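Local coordinates for leucine-rich repeat protein TpLRR (PDB 6MLX) that is of unknown function but, as a secreted, probably periplasmic leucine-rich repeat protein of Treponema pallidum, may serve in binding other molecules, at residues Val103-Ile117 against Ser127-Gly141. Numbering follows the deposited sequence.
Sequences VSLAGIVFPRSLQVI and SLVDVVLPNSVKEIG
Val-116 and Ile-117 pair in parallel with Glu-139 and Ile-140, through Ile-117 N to Glu-139 O (2.8 Å, nearly straight at 174°) and Gly-141 N to Ile-117 O, joining equivalent parts of two successive coils in a BspA-type leucine-rich repeat solenoid. Gln-115 O begins this pairing by accepting from both Lys-138 N and Glu-139 N, the latter nearly end-on to the carbonyl. Between Ile-108 to Phe-110 and Asp-130 to Val-132 the backbones stand farther apart, and waters bridge them: one donates to Ile-108 O and accepts from Val-132 N, another links Phe-110 N with Val-132 O. Phe-110 points its CB at the 127-141 segment, and CG, anti to the carbonyl carbon (chi1 -70°), brings the ring beside Leu-133. Val-132 O lies in the ring plane at the CD2 edge (3.5 Å), while CE2 meets Leu-133 CD2 at 3.6 Å. The same Leu-133 methyl also reaches Ile-117 CD1 (3.8 Å), touching both limbs of 103-117, and Pro-134 CD packs on Phe-110 CB. On the other face of the sheet from Ile-117 and Ile-140, Val-116 and Glu-139 run side by side, the extended glutamate laying its carboxylate along the valine methyls. At the turn, Ser-136 OG, turned between its own backbone N and carbonyl carbon (chi1 57°), sits 2.9 Å from Arg-112 O and 2.8 Å from Leu-114 O, with one proton for the two carbonyls.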
ATOM      1  N   VAL A 103      -0.209  -6.782   9.799  1.00 29.40           N
ATOM      2  CA  VAL A 103      -0.427  -6.106  11.079  1.00 29.53           C
ATOM      3  C   VAL A 103       0.857  -5.671  11.758  1.00 29.69           C
ATOM      4  O   VAL A 103       0.795  -5.005  12.798  1.00 29.91           O
ATOM      5  CB  VAL A 103      -1.263  -7.022  11.998  1.00 29.41           C
ATOM      6  CG1 VAL A 103      -2.567  -7.389  11.294  1.00 29.13           C
ATOM      7  CG2 VAL A 103      -0.481  -8.277  12.351  1.00 29.30           C
ATOM      8  N   SER A 104       2.019  -6.013  11.211  1.00 29.90           N
ATOM      9  CA  SER A 104       3.299  -5.595  11.776  1.00 30.10           C
ATOM     10  C   SER A 104       3.996  -4.538  10.939  1.00 30.21           C
ATOM     11  O   SER A 104       5.126  -4.151  11.267  1.00 30.28           O
ATOM     12  CB  SER A 104       4.244  -6.796  11.934  1.00 30.03           C
ATOM     13  OG  SER A 104       3.701  -7.743  12.820  1.00 29.99           O
ATOM     14  N   LEU A 105       3.379  -4.099   9.850  1.00 29.85           N
ATOM     15  CA  LEU A 105       3.978  -3.094   8.982  1.00 29.93           C
ATOM     16  C   LEU A 105       3.782  -1.751   9.670  1.00 30.12           C
ATOM     17  O   LEU A 105       2.668  -1.224   9.728  1.00 30.14           O
ATOM     18  CB  LEU A 105       3.331  -3.138   7.603  1.00 29.87           C
ATOM     19  CG  LEU A 105       4.094  -2.512   6.444  1.00 29.90           C
ATOM     20  CD1 LEU A 105       5.466  -3.108   6.390  1.00 29.88           C
ATOM     21  CD2 LEU A 105       3.349  -2.768   5.136  1.00 29.81           C
ATOM     22  N   ALA A 106       4.858  -1.216  10.248  1.00 29.78           N
ATOM     23  CA  ALA A 106       4.749   0.003  11.036  1.00 29.95           C
ATOM     24  C   ALA A 106       4.960   1.250  10.201  1.00 30.04           C
ATOM     25  O   ALA A 106       4.513   2.337  10.597  1.00 30.10           O
ATOM     26  CB  ALA A 106       5.749  -0.015  12.191  1.00 30.28           C
ATOM     27  N   GLY A 107       5.617   1.109   9.058  1.00 30.10           N
ATOM     28  CA  GLY A 107       5.883   2.238   8.195  1.00 30.21           C
ATOM     29  C   GLY A 107       6.192   1.736   6.807  1.00 30.11           C
ATOM     30  O   GLY A 107       6.553   0.570   6.607  1.00 29.99           O
ATOM     31  N   ILE A 108       6.049   2.632   5.842  1.00 30.14           N
ATOM     32  CA  ILE A 108       6.363   2.298   4.461  1.00 29.98           C
ATOM     33  C   ILE A 108       6.670   3.599   3.734  1.00 29.95           C
ATOM     34  O   ILE A 108       6.060   4.636   4.003  1.00 29.99           O
ATOM     35  CB  ILE A 108       5.204   1.502   3.818  1.00 29.93           C
ATOM     36  CG1 ILE A 108       5.603   0.933   2.460  1.00 29.77           C
ATOM     37  CG2 ILE A 108       3.955   2.360   3.717  1.00 29.97           C
ATOM     38  CD1 ILE A 108       4.529   0.019   1.889  1.00 29.69           C
ATOM     39  N   VAL A 109       7.675   3.555   2.867  1.00 29.86           N
ATOM     40  CA  VAL A 109       8.104   4.720   2.106  1.00 29.82           C
ATOM     41  C   VAL A 109       7.742   4.471   0.649  1.00 29.64           C
ATOM     42  O   VAL A 109       8.245   3.527   0.030  1.00 29.49           O
ATOM     43  CB  VAL A 109       9.606   4.996   2.256  1.00 29.80           C
ATOM     44  CG1 VAL A 109       9.988   6.180   1.395  1.00 29.70           C
ATOM     45  CG2 VAL A 109       9.985   5.241   3.720  1.00 30.01           C
ATOM     46  N   PHE A 110       6.883   5.296   0.118  1.00 29.34           N
ATOM     47  CA  PHE A 110       6.439   5.092  -1.258  1.00 29.17           C
ATOM     48  C   PHE A 110       7.383   5.772  -2.244  1.00 29.06           C
ATOM     49  O   PHE A 110       7.803   6.906  -2.019  1.00 28.93           O
ATOM     50  CB  PHE A 110       5.046   5.640  -1.461  1.00 29.18           C
ATOM     51  CG  PHE A 110       3.983   4.864  -0.766  1.00 29.35           C
ATOM     52  CD1 PHE A 110       3.791   3.522  -1.042  1.00 29.32           C
ATOM     53  CD2 PHE A 110       3.158   5.482   0.153  1.00 29.52           C
ATOM     54  CE1 PHE A 110       2.802   2.808  -0.407  1.00 29.41           C
ATOM     55  CE2 PHE A 110       2.154   4.777   0.778  1.00 29.65           C
ATOM     56  CZ  PHE A 110       1.973   3.444   0.507  1.00 29.52           C
ATOM     57  N   PRO A 111       7.699   5.098  -3.347  1.00 29.36           N
ATOM     58  CA  PRO A 111       8.620   5.675  -4.330  1.00 29.17           C
ATOM     59  C   PRO A 111       7.985   6.798  -5.127  1.00 29.02           C
ATOM     60  O   PRO A 111       6.763   6.869  -5.311  1.00 28.90           O
ATOM     61  CB  PRO A 111       8.952   4.492  -5.245  1.00 29.11           C
ATOM     62  CG  PRO A 111       7.781   3.599  -5.124  1.00 29.11           C
ATOM     63  CD  PRO A 111       7.307   3.722  -3.694  1.00 29.28           C
ATOM     64  N   ARG A 112       8.856   7.670  -5.642  1.00 28.83           N
ATOM     65  CA  ARG A 112       8.397   8.784  -6.459  1.00 28.68           C
ATOM     66  C   ARG A 112       7.699   8.331  -7.739  1.00 28.45           C
ATOM     67  O   ARG A 112       7.064   9.153  -8.403  1.00 28.25           O
ATOM     68  CB  ARG A 112       9.587   9.705  -6.771  1.00 28.80           C
ATOM     69  CG  ARG A 112       9.216  11.003  -7.506  1.00 28.75           C
ATOM     70  CD  ARG A 112       9.996  12.181  -6.958  1.00 28.97           C
ATOM     71  NE  ARG A 112       9.954  13.373  -7.802  1.00 28.68           N
ATOM     72  CZ  ARG A 112      10.994  14.197  -7.903  1.00 28.64           C
ATOM     73  NH1 ARG A 112      10.927  15.282  -8.663  1.00 28.34           N
ATOM     74  NH2 ARG A 112      12.115  13.919  -7.229  1.00 28.75           N
ATOM     75  N   SER A 113       7.746   7.043  -8.079  1.00 28.51           N
ATOM     76  CA  SER A 113       7.103   6.544  -9.282  1.00 28.35           C
ATOM     77  C   SER A 113       5.680   6.023  -9.067  1.00 28.32           C
ATOM     78  O   SER A 113       4.990   5.737 -10.055  1.00 28.08           O
ATOM     79  CB  SER A 113       7.949   5.425  -9.882  1.00 28.30           C
ATOM     80  OG  SER A 113       8.244   4.448  -8.882  1.00 28.53           O
ATOM     81  N   LEU A 114       5.223   5.882  -7.824  1.00 28.04           N
ATOM     82  CA  LEU A 114       3.951   5.212  -7.563  1.00 28.09           C
ATOM     83  C   LEU A 114       2.775   6.013  -8.133  1.00 27.95           C
ATOM     84  O   LEU A 114       2.580   7.184  -7.788  1.00 27.91           O
ATOM     85  CB  LEU A 114       3.778   4.997  -6.060  1.00 28.44           C
ATOM     86  CG  LEU A 114       2.569   4.169  -5.618  1.00 28.54           C
ATOM     87  CD1 LEU A 114       2.672   2.732  -6.136  1.00 28.44           C
ATOM     88  CD2 LEU A 114       2.378   4.211  -4.101  1.00 28.76           C
ATOM     89  N   GLN A 115       1.976   5.368  -8.983  1.00 27.85           N
ATOM     90  CA  GLN A 115       0.823   5.981  -9.640  1.00 27.65           C
ATOM     91  C   GLN A 115      -0.512   5.606  -8.998  1.00 27.80           C
ATOM     92  O   GLN A 115      -1.386   6.472  -8.840  1.00 27.73           O
ATOM     93  CB  GLN A 115       0.761   5.580 -11.123  1.00 27.30           C
ATOM     94  CG  GLN A 115       2.029   5.829 -11.950  1.00 27.25           C
ATOM     95  CD  GLN A 115       2.237   7.296 -12.244  1.00 27.05           C
ATOM     96  OE1 GLN A 115       1.392   7.949 -12.872  1.00 26.82           O
ATOM     97  NE2 GLN A 115       3.352   7.833 -11.776  1.00 27.20           N
ATOM     98  N   VAL A 116      -0.690   4.331  -8.646  1.00 27.66           N
ATOM     99  CA  VAL A 116      -1.999   3.740  -8.378  1.00 27.75           C
ATOM    100  C   VAL A 116      -1.926   2.903  -7.104  1.00 28.04           C
ATOM    101  O   VAL A 116      -1.050   2.041  -6.972  1.00 28.11           O
ATOM    102  CB  VAL A 116      -2.478   2.864  -9.558  1.00 27.48           C
ATOM    103  CG1 VAL A 116      -3.820   2.168  -9.234  1.00 27.51           C
ATOM    104  CG2 VAL A 116      -2.591   3.690 -10.839  1.00 27.04           C
ATOM    105  N   ILE A 117      -2.852   3.155  -6.182  1.00 27.67           N
ATOM    106  CA  ILE A 117      -3.080   2.323  -5.008  1.00 27.86           C
ATOM    107  C   ILE A 117      -4.515   1.802  -5.088  1.00 27.83           C
ATOM    108  O   ILE A 117      -5.466   2.594  -5.102  1.00 27.79           O
ATOM    109  CB  ILE A 117      -2.839   3.106  -3.705  1.00 28.10           C
ATOM    110  CG1 ILE A 117      -1.385   3.613  -3.653  1.00 28.16           C
ATOM    111  CG2 ILE A 117      -3.166   2.229  -2.505  1.00 28.29           C
ATOM    112  CD1 ILE A 117      -1.042   4.486  -2.447  1.00 28.41           C
ATOM    113  N   SER A 127      -0.494  -1.647  12.484  1.00 29.55           N
ATOM    114  CA  SER A 127       0.686  -1.016  13.059  1.00 29.84           C
ATOM    115  C   SER A 127       1.146   0.211  12.290  1.00 29.84           C
ATOM    116  O   SER A 127       2.070   0.899  12.744  1.00 30.06           O
ATOM    117  CB  SER A 127       1.857  -2.013  13.134  1.00 29.91           C
ATOM    118  OG  SER A 127       1.588  -3.067  14.036  1.00 29.99           O
ATOM    119  N   LEU A 128       0.547   0.487  11.144  1.00 29.58           N
ATOM    120  CA  LEU A 128       1.021   1.559  10.281  1.00 29.55           C
ATOM    121  C   LEU A 128       0.730   2.912  10.928  1.00 29.72           C
ATOM    122  O   LEU A 128      -0.408   3.195  11.304  1.00 29.72           O
ATOM    123  CB  LEU A 128       0.354   1.433   8.914  1.00 29.24           C
ATOM    124  CG  LEU A 128       0.772   2.288   7.716  1.00 29.29           C
ATOM    125  CD1 LEU A 128       2.242   2.120   7.395  1.00 29.17           C
ATOM    126  CD2 LEU A 128      -0.093   1.885   6.516  1.00 29.05           C
ATOM    127  N   VAL A 129       1.763   3.740  11.067  1.00 29.90           N
ATOM    128  CA  VAL A 129       1.689   4.983  11.835  1.00 30.12           C
ATOM    129  C   VAL A 129       1.633   6.210  10.918  1.00 30.01           C
ATOM    130  O   VAL A 129       0.708   7.013  11.008  1.00 30.01           O
ATOM    131  CB  VAL A 129       2.856   5.097  12.845  1.00 30.43           C
ATOM    132  CG1 VAL A 129       2.794   6.430  13.531  1.00 30.63           C
ATOM    133  CG2 VAL A 129       2.777   3.956  13.855  1.00 30.54           C
ATOM    134  N   ASP A 130       2.658   6.410  10.098  1.00 29.95           N
ATOM    135  CA  ASP A 130       2.729   7.556   9.199  1.00 29.85           C
ATOM    136  C   ASP A 130       2.684   7.048   7.766  1.00 29.54           C
ATOM    137  O   ASP A 130       3.277   6.011   7.454  1.00 29.47           O
ATOM    138  CB  ASP A 130       4.018   8.386   9.393  1.00 30.03           C
ATOM    139  CG  ASP A 130       4.081   9.117  10.737  1.00 30.35           C
ATOM    140  OD1 ASP A 130       3.033   9.430  11.326  1.00 30.41           O
ATOM    141  OD2 ASP A 130       5.214   9.415  11.183  1.00 30.54           O
ATOM    142  N   VAL A 131       1.981   7.773   6.894  1.00 29.35           N
ATOM    143  CA  VAL A 131       2.106   7.549   5.455  1.00 29.08           C
ATOM    144  C   VAL A 131       2.180   8.892   4.745  1.00 29.00           C
ATOM    145  O   VAL A 131       1.465   9.846   5.077  1.00 29.06           O
ATOM    146  CB  VAL A 131       0.995   6.652   4.843  1.00 28.88           C
ATOM    147  CG1 VAL A 131       0.012   6.190   5.863  1.00 29.00           C
ATOM    148  CG2 VAL A 131       0.298   7.317   3.643  1.00 28.76           C
ATOM    149  N   VAL A 132       3.095   8.955   3.792  1.00 28.93           N
ATOM    150  CA  VAL A 132       3.303  10.113   2.946  1.00 28.87           C
ATOM    151  C   VAL A 132       3.060   9.654   1.525  1.00 28.62           C
ATOM    152  O   VAL A 132       3.785   8.796   1.018  1.00 28.53           O
ATOM    153  CB  VAL A 132       4.718  10.683   3.102  1.00 28.89           C
ATOM    154  CG1 VAL A 132       4.960  11.776   2.074  1.00 28.73           C
ATOM    155  CG2 VAL A 132       4.913  11.187   4.531  1.00 29.22           C
ATOM    156  N   LEU A 133       2.042  10.208   0.895  1.00 28.68           N
ATOM    157  CA  LEU A 133       1.726   9.837  -0.471  1.00 28.52           C
ATOM    158  C   LEU A 133       2.400  10.832  -1.410  1.00 28.33           C
ATOM    159  O   LEU A 133       2.101  12.029  -1.336  1.00 28.32           O
ATOM    160  CB  LEU A 133       0.220   9.814  -0.687  1.00 28.49           C
ATOM    161  CG  LEU A 133      -0.561   8.827   0.207  1.00 28.77           C
ATOM    162  CD1 LEU A 133      -2.066   9.049   0.140  1.00 28.75           C
ATOM    163  CD2 LEU A 133      -0.221   7.372  -0.144  1.00 28.65           C
ATOM    164  N   PRO A 134       3.322  10.397  -2.268  1.00 28.40           N
ATOM    165  CA  PRO A 134       3.962  11.326  -3.213  1.00 28.25           C
ATOM    166  C   PRO A 134       2.963  11.935  -4.187  1.00 28.00           C
ATOM    167  O   PRO A 134       1.858  11.429  -4.394  1.00 28.01           O
ATOM    168  CB  PRO A 134       4.972  10.439  -3.954  1.00 28.08           C
ATOM    169  CG  PRO A 134       5.135   9.226  -3.071  1.00 28.31           C
ATOM    170  CD  PRO A 134       3.801   9.020  -2.437  1.00 28.39           C
ATOM    171  N   ASN A 135       3.375  13.042  -4.808  1.00 27.91           N
ATOM    172  CA  ASN A 135       2.489  13.724  -5.744  1.00 27.68           C
ATOM    173  C   ASN A 135       2.233  12.900  -7.008  1.00 27.37           C
ATOM    174  O   ASN A 135       1.249  13.157  -7.705  1.00 27.23           O
ATOM    175  CB  ASN A 135       3.056  15.105  -6.090  1.00 27.55           C
ATOM    176  CG  ASN A 135       2.979  16.097  -4.910  1.00 27.81           C
ATOM    177  OD1 ASN A 135       2.175  15.931  -3.992  1.00 28.01           O
ATOM    178  ND2 ASN A 135       3.815  17.131  -4.948  1.00 27.70           N
ATOM    179  N   SER A 136       3.073  11.899  -7.297  1.00 27.61           N
ATOM    180  CA  SER A 136       2.850  11.005  -8.431  1.00 27.36           C
ATOM    181  C   SER A 136       1.587  10.160  -8.278  1.00 27.47           C
ATOM    182  O   SER A 136       1.055   9.671  -9.283  1.00 27.21           O
ATOM    183  CB  SER A 136       4.049  10.076  -8.603  1.00 27.36           C
ATOM    184  OG  SER A 136       4.316   9.332  -7.412  1.00 27.74           O
ATOM    185  N   VAL A 137       1.108   9.966  -7.049  1.00 27.55           N
ATOM    186  CA  VAL A 137      -0.021   9.076  -6.803  1.00 27.68           C
ATOM    187  C   VAL A 137      -1.283   9.746  -7.343  1.00 27.52           C
ATOM    188  O   VAL A 137      -1.753  10.748  -6.796  1.00 27.53           O
ATOM    189  CB  VAL A 137      -0.152   8.733  -5.314  1.00 28.12           C
ATOM    190  CG1 VAL A 137      -1.354   7.825  -5.079  1.00 28.19           C
ATOM    191  CG2 VAL A 137       1.138   8.077  -4.809  1.00 28.20           C
ATOM    192  N   LYS A 138      -1.817   9.197  -8.431  1.00 27.57           N
ATOM    193  CA  LYS A 138      -2.983   9.743  -9.107  1.00 27.40           C
ATOM    194  C   LYS A 138      -4.281   9.035  -8.731  1.00 27.48           C
ATOM    195  O   LYS A 138      -5.348   9.620  -8.893  1.00 27.36           O
ATOM    196  CB  LYS A 138      -2.805   9.656 -10.635  1.00 26.87           C
ATOM    197  CG  LYS A 138      -1.619  10.434 -11.183  1.00 26.75           C
ATOM    198  CD  LYS A 138      -1.347  10.096 -12.664  1.00 26.44           C
ATOM    199  CE  LYS A 138      -0.330  11.067 -13.286  1.00 26.08           C
ATOM    200  NZ  LYS A 138       0.920  11.154 -12.491  1.00 26.51           N
ATOM    201  N   GLU A 139      -4.211   7.802  -8.238  1.00 27.58           N
ATOM    202  CA  GLU A 139      -5.393   6.967  -8.033  1.00 27.60           C
ATOM    203  C   GLU A 139      -5.258   6.225  -6.708  1.00 28.03           C
ATOM    204  O   GLU A 139      -4.278   5.505  -6.501  1.00 28.18           O
ATOM    205  CB  GLU A 139      -5.545   5.993  -9.204  1.00 27.21           C
ATOM    206  CG  GLU A 139      -6.685   5.005  -9.110  1.00 27.37           C
ATOM    207  CD  GLU A 139      -6.826   4.182 -10.381  1.00 26.90           C
ATOM    208  OE1 GLU A 139      -7.556   3.177 -10.334  1.00 27.02           O
ATOM    209  OE2 GLU A 139      -6.198   4.539 -11.419  1.00 26.52           O
ATOM    210  N   ILE A 140      -6.237   6.398  -5.817  1.00 27.57           N
ATOM    211  CA  ILE A 140      -6.269   5.737  -4.513  1.00 27.91           C
ATOM    212  C   ILE A 140      -7.650   5.124  -4.311  1.00 27.93           C
ATOM    213  O   ILE A 140      -8.640   5.852  -4.201  1.00 27.95           O
ATOM    214  CB  ILE A 140      -5.957   6.704  -3.360  1.00 28.18           C
ATOM    215  CG1 ILE A 140      -4.675   7.494  -3.632  1.00 28.12           C
ATOM    216  CG2 ILE A 140      -5.842   5.924  -2.055  1.00 28.40           C
ATOM    217  CD1 ILE A 140      -4.500   8.695  -2.721  1.00 28.30           C
ATOM    218  N   GLY A 141      -7.706   3.794  -4.205  1.00 27.89           N
ATOM    219  CA  GLY A 141      -8.970   3.094  -4.149  1.00 27.79           C
ATOM    220  C   GLY A 141      -9.681   3.212  -2.811  1.00 27.97           C
ATOM    221  O   GLY A 141      -9.124   3.645  -1.796  1.00 28.18           O
TER
HETATM  222  O   HOH W   1       0.463  -2.510  10.007  1.00 29.34           O
HETATM  223  O   HOH W   2       5.123   4.791  10.304  1.00 30.10           O
HETATM  224  O   HOH W   3       5.150   7.196   4.162  1.00 29.63           O
HETATM  225  O   HOH W   4       5.653   5.240   7.130  1.00 29.81           O
HETATM  226  O   HOH W   5       6.246   7.776   1.476  1.00 29.11           O
HETATM  227  O   HOH W   6       6.243  11.890  -6.791  1.00 28.48           O